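Local coordinates for protein photosystem II stability/assembly factor HCF136, chloroplastic (Cyanidioschyzon merolae, PDB 5OJ3) that is probably essential for photosystem II biogenesis, being required to assemble an early intermediate that includes D2 and cytochrome b559, at residues S274-I286 against I314-I328. Residues are numbered along the deposited sequence; the frame is centred on the assembly and turned at random.
Sequences SVSRDVHGNYIAI and ISAIGFIQNDATKGI
Phe-319 and Ile-284 make the central apolar contact between two neighbouring blades of this seven-bladed beta-propeller. The first two strands of one blade, 275-277 and 283-286, face strand 314-319, the innermost of the next; the axes of the short segments 283-286 and 314-319 approach to 6.6 Å and run antiparallel (174°), wider than hydrogen-bonded neighbours, and side chains carry the contact. Ile-284 turns CG2 to the ring of Phe-319, 3.4 Å from CE1, while its extended arm, CG1 lying opposite the backbone N (chi1 -166°), brings CD1 against both Ile-317 CD1 and Ile-328 CG2, the latter at 3.6 Å. Phe-293 of strand 292-296 also touches both Ile-284 and Ile-317, deepening this core. Farther along, Ile-286 CD1 meets CB and CG2 of Ile-314.

A CH-pi contact covers one face of the Phe-319 ring: Asp-278 CB stands 4.1 Å from its centroid, 26° off the normal. An alanine in place of Phe-319 would probably open a gap beside Ile-284 CG2 and deprive Asp-278 CB of its aromatic support.

Polar bonds gather at the turn end. Val-279 N donates to Asn-322 O at 3.0 Å, from above the carbonyl plane. Asp-278 OD2 accepts from His-280 N at 2.6 Å, forming an Asx turn within the type I turn 278-281. Asp-323 OD1 lies 3.7 Å from Asp-278 OD1, an unfavourable approach of like charges, probably eased by the donors each carboxylate accepts from, Thr-325 OG1 serving Asp-323 OD2. At the other end, Ser-274 OG takes a weak bond from Ile-317 N.

The chemistry thus implies an interblade joint cemented mainly by aliphatic and aromatic contacts, with the backbone bond from Val-279 to Asn-322 joining the two loops at one end and Asp-278 ordering its own turn through OD2.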
# COMPACT_ATOMS: atom_id res chain seq x y z
N SER A 274 0.66 2.42 6.65
CA SER A 274 1.32 1.66 5.59
C SER A 274 0.91 0.18 5.63
O SER A 274 1.73 -0.73 5.73
CB SER A 274 2.84 1.80 5.67
OG SER A 274 3.49 0.88 4.81
N VAL A 275 -0.39 -0.03 5.55
CA VAL A 275 -0.96 -1.36 5.61
C VAL A 275 -1.15 -1.88 4.19
O VAL A 275 -1.64 -1.16 3.31
CB VAL A 275 -2.30 -1.36 6.38
CG1 VAL A 275 -2.72 -2.78 6.72
CG2 VAL A 275 -2.18 -0.50 7.61
N SER A 276 -0.76 -3.13 3.98
CA SER A 276 -0.87 -3.77 2.69
C SER A 276 -1.31 -5.21 2.91
O SER A 276 -1.06 -5.79 3.97
CB SER A 276 0.45 -3.74 1.91
OG SER A 276 1.42 -4.56 2.52
N ARG A 277 -1.96 -5.77 1.90
CA ARG A 277 -2.46 -7.13 1.96
C ARG A 277 -1.68 -8.03 1.01
O ARG A 277 -1.36 -7.64 -0.11
CB ARG A 277 -3.96 -7.20 1.63
CG ARG A 277 -4.55 -8.55 2.00
CD ARG A 277 -6.05 -8.51 2.03
NE ARG A 277 -6.67 -9.81 1.92
CZ ARG A 277 -6.64 -10.59 0.85
NH1 ARG A 277 -6.07 -10.19 -0.27
NH2 ARG A 277 -7.26 -11.75 0.90
N ASP A 278 -1.41 -9.23 1.48
CA ASP A 278 -0.62 -10.22 0.78
C ASP A 278 -1.50 -10.99 -0.21
O ASP A 278 -2.73 -10.89 -0.19
CB ASP A 278 0.01 -11.16 1.82
CG ASP A 278 0.76 -12.32 1.22
OD1 ASP A 278 1.97 -12.19 1.00
OD2 ASP A 278 0.12 -13.37 0.98
N VAL A 279 -0.86 -11.76 -1.08
CA VAL A 279 -1.61 -12.48 -2.10
C VAL A 279 -2.40 -13.63 -1.49
O VAL A 279 -3.39 -14.08 -2.08
CB VAL A 279 -0.64 -12.96 -3.20
CG1 VAL A 279 -0.00 -14.29 -2.85
CG2 VAL A 279 -1.34 -13.00 -4.53
N HIS A 280 -1.99 -14.11 -0.32
CA HIS A 280 -2.71 -15.14 0.42
C HIS A 280 -3.52 -14.59 1.58
O HIS A 280 -3.95 -15.36 2.45
CB HIS A 280 -1.74 -16.22 0.91
CG HIS A 280 -0.84 -16.76 -0.16
ND1 HIS A 280 0.49 -16.44 -0.25
CD2 HIS A 280 -1.10 -17.60 -1.19
CE1 HIS A 280 1.03 -17.06 -1.28
NE2 HIS A 280 0.08 -17.77 -1.88
N GLY A 281 -3.74 -13.28 1.62
CA GLY A 281 -4.55 -12.66 2.65
C GLY A 281 -3.82 -12.27 3.91
O GLY A 281 -4.47 -11.88 4.89
N ASN A 282 -2.49 -12.34 3.93
CA ASN A 282 -1.72 -11.85 5.06
C ASN A 282 -1.68 -10.33 5.04
O ASN A 282 -1.67 -9.70 3.98
CB ASN A 282 -0.30 -12.40 5.05
CG ASN A 282 -0.24 -13.90 5.22
OD1 ASN A 282 -1.20 -14.52 5.67
ND2 ASN A 282 0.89 -14.50 4.86
N TYR A 283 -1.69 -9.74 6.23
CA TYR A 283 -1.59 -8.29 6.38
C TYR A 283 -0.28 -7.92 7.05
O TYR A 283 0.22 -8.64 7.92
CB TYR A 283 -2.75 -7.73 7.20
CG TYR A 283 -4.07 -7.66 6.48
CD1 TYR A 283 -4.34 -6.65 5.56
CD2 TYR A 283 -5.06 -8.61 6.72
CE1 TYR A 283 -5.55 -6.59 4.91
CE2 TYR A 283 -6.27 -8.55 6.06
CZ TYR A 283 -6.52 -7.54 5.17
OH TYR A 283 -7.74 -7.49 4.52
N ILE A 284 0.28 -6.78 6.65
CA ILE A 284 1.43 -6.20 7.32
C ILE A 284 1.17 -4.71 7.46
O ILE A 284 0.58 -4.07 6.58
CB ILE A 284 2.76 -6.47 6.59
CG1 ILE A 284 3.94 -6.15 7.50
CG2 ILE A 284 2.86 -5.66 5.31
CD1 ILE A 284 5.23 -6.79 7.06
N ALA A 285 1.60 -4.15 8.59
CA ALA A 285 1.32 -2.76 8.91
C ALA A 285 2.39 -2.28 9.88
O ALA A 285 3.25 -3.05 10.32
CB ALA A 285 -0.08 -2.59 9.50
N ILE A 286 2.34 -1.00 10.20
CA ILE A 286 3.36 -0.40 11.06
C ILE A 286 2.67 0.56 12.01
O ILE A 286 1.70 1.23 11.63
CB ILE A 286 4.45 0.27 10.21
CG1 ILE A 286 5.75 0.37 10.98
CG2 ILE A 286 4.04 1.67 9.77
CD1 ILE A 286 6.84 0.80 10.10
N ILE A 314 11.25 2.83 11.59
CA ILE A 314 10.83 2.38 10.27
C ILE A 314 9.85 3.39 9.69
O ILE A 314 9.03 3.98 10.42
CB ILE A 314 10.20 0.98 10.37
CG1 ILE A 314 11.09 0.05 11.20
CG2 ILE A 314 10.06 0.38 9.00
CD1 ILE A 314 10.46 -1.30 11.47
N SER A 315 9.92 3.61 8.38
CA SER A 315 9.00 4.53 7.72
C SER A 315 7.98 3.82 6.84
O SER A 315 6.82 4.24 6.79
CB SER A 315 9.76 5.53 6.86
OG SER A 315 10.99 5.87 7.47
N ALA A 316 8.37 2.77 6.14
CA ALA A 316 7.50 2.06 5.21
C ALA A 316 7.77 0.57 5.31
O ALA A 316 8.81 0.13 5.82
CB ALA A 316 7.70 2.55 3.78
N ILE A 317 6.80 -0.23 4.85
CA ILE A 317 6.92 -1.67 4.92
C ILE A 317 5.91 -2.32 3.98
O ILE A 317 4.86 -1.74 3.68
CB ILE A 317 6.74 -2.16 6.37
CG1 ILE A 317 7.14 -3.63 6.51
CG2 ILE A 317 5.31 -1.94 6.86
CD1 ILE A 317 7.53 -4.04 7.92
N GLY A 318 6.24 -3.51 3.50
CA GLY A 318 5.37 -4.23 2.58
C GLY A 318 5.98 -5.57 2.24
O GLY A 318 7.05 -5.94 2.72
N PHE A 319 5.27 -6.30 1.37
CA PHE A 319 5.71 -7.63 0.94
C PHE A 319 6.41 -7.55 -0.41
O PHE A 319 6.09 -6.71 -1.25
CB PHE A 319 4.52 -8.60 0.84
CG PHE A 319 3.82 -8.84 2.15
CD1 PHE A 319 2.58 -8.28 2.42
CD2 PHE A 319 4.42 -9.62 3.13
CE1 PHE A 319 1.94 -8.51 3.63
CE2 PHE A 319 3.79 -9.85 4.33
CZ PHE A 319 2.55 -9.30 4.59
N ILE A 320 7.38 -8.45 -0.61
CA ILE A 320 8.10 -8.52 -1.88
C ILE A 320 7.17 -9.09 -2.95
O ILE A 320 6.73 -10.24 -2.86
CB ILE A 320 9.38 -9.35 -1.75
CG1 ILE A 320 10.49 -8.52 -1.11
CG2 ILE A 320 9.83 -9.88 -3.10
CD1 ILE A 320 11.52 -9.34 -0.37
N GLN A 321 6.88 -8.27 -3.97
CA GLN A 321 5.88 -8.56 -5.00
C GLN A 321 4.67 -9.28 -4.41
O GLN A 321 4.23 -10.33 -4.88
CB GLN A 321 6.48 -9.31 -6.19
CG GLN A 321 7.47 -10.42 -5.90
CD GLN A 321 8.11 -10.96 -7.17
OE1 GLN A 321 7.61 -10.74 -8.27
NE2 GLN A 321 9.22 -11.67 -7.02
N ASN A 322 4.12 -8.67 -3.35
CA ASN A 322 2.83 -9.03 -2.78
C ASN A 322 2.75 -10.49 -2.34
O ASN A 322 1.70 -11.12 -2.44
CB ASN A 322 1.70 -8.70 -3.76
CG ASN A 322 1.76 -7.28 -4.27
OD1 ASN A 322 2.15 -6.36 -3.55
ND2 ASN A 322 1.39 -7.09 -5.53
N ASP A 323 3.85 -11.03 -1.84
CA ASP A 323 3.83 -12.41 -1.35
C ASP A 323 4.79 -12.55 -0.19
O ASP A 323 6.00 -12.34 -0.34
CB ASP A 323 4.18 -13.41 -2.45
CG ASP A 323 3.99 -14.86 -1.99
OD1 ASP A 323 3.30 -15.08 -0.97
OD2 ASP A 323 4.54 -15.77 -2.65
N ALA A 324 4.24 -12.89 0.98
CA ALA A 324 5.05 -13.07 2.18
C ALA A 324 6.00 -14.26 2.08
O ALA A 324 6.95 -14.33 2.87
CB ALA A 324 4.15 -13.22 3.40
N THR A 325 5.77 -15.19 1.15
CA THR A 325 6.71 -16.29 0.96
C THR A 325 7.98 -15.88 0.23
O THR A 325 8.92 -16.68 0.17
CB THR A 325 6.03 -17.43 0.18
OG1 THR A 325 6.12 -17.16 -1.23
CG2 THR A 325 4.58 -17.59 0.59
N LYS A 326 8.04 -14.66 -0.31
CA LYS A 326 9.27 -14.14 -0.88
C LYS A 326 9.95 -13.11 0.01
O LYS A 326 11.12 -12.77 -0.23
CB LYS A 326 8.98 -13.52 -2.27
CG LYS A 326 7.89 -14.26 -3.05
CD LYS A 326 7.47 -13.57 -4.34
CE LYS A 326 6.85 -14.56 -5.34
NZ LYS A 326 7.77 -15.51 -6.01
N GLY A 327 9.26 -12.61 1.04
CA GLY A 327 9.90 -11.84 2.08
C GLY A 327 9.24 -10.50 2.29
O GLY A 327 8.26 -10.14 1.65
N ILE A 328 9.81 -9.74 3.23
CA ILE A 328 9.35 -8.41 3.61
C ILE A 328 10.45 -7.42 3.28
O ILE A 328 11.64 -7.72 3.45
CB ILE A 328 8.99 -8.34 5.11
CG1 ILE A 328 8.03 -9.46 5.50
CG2 ILE A 328 8.41 -6.98 5.46
CD1 ILE A 328 7.93 -9.67 7.00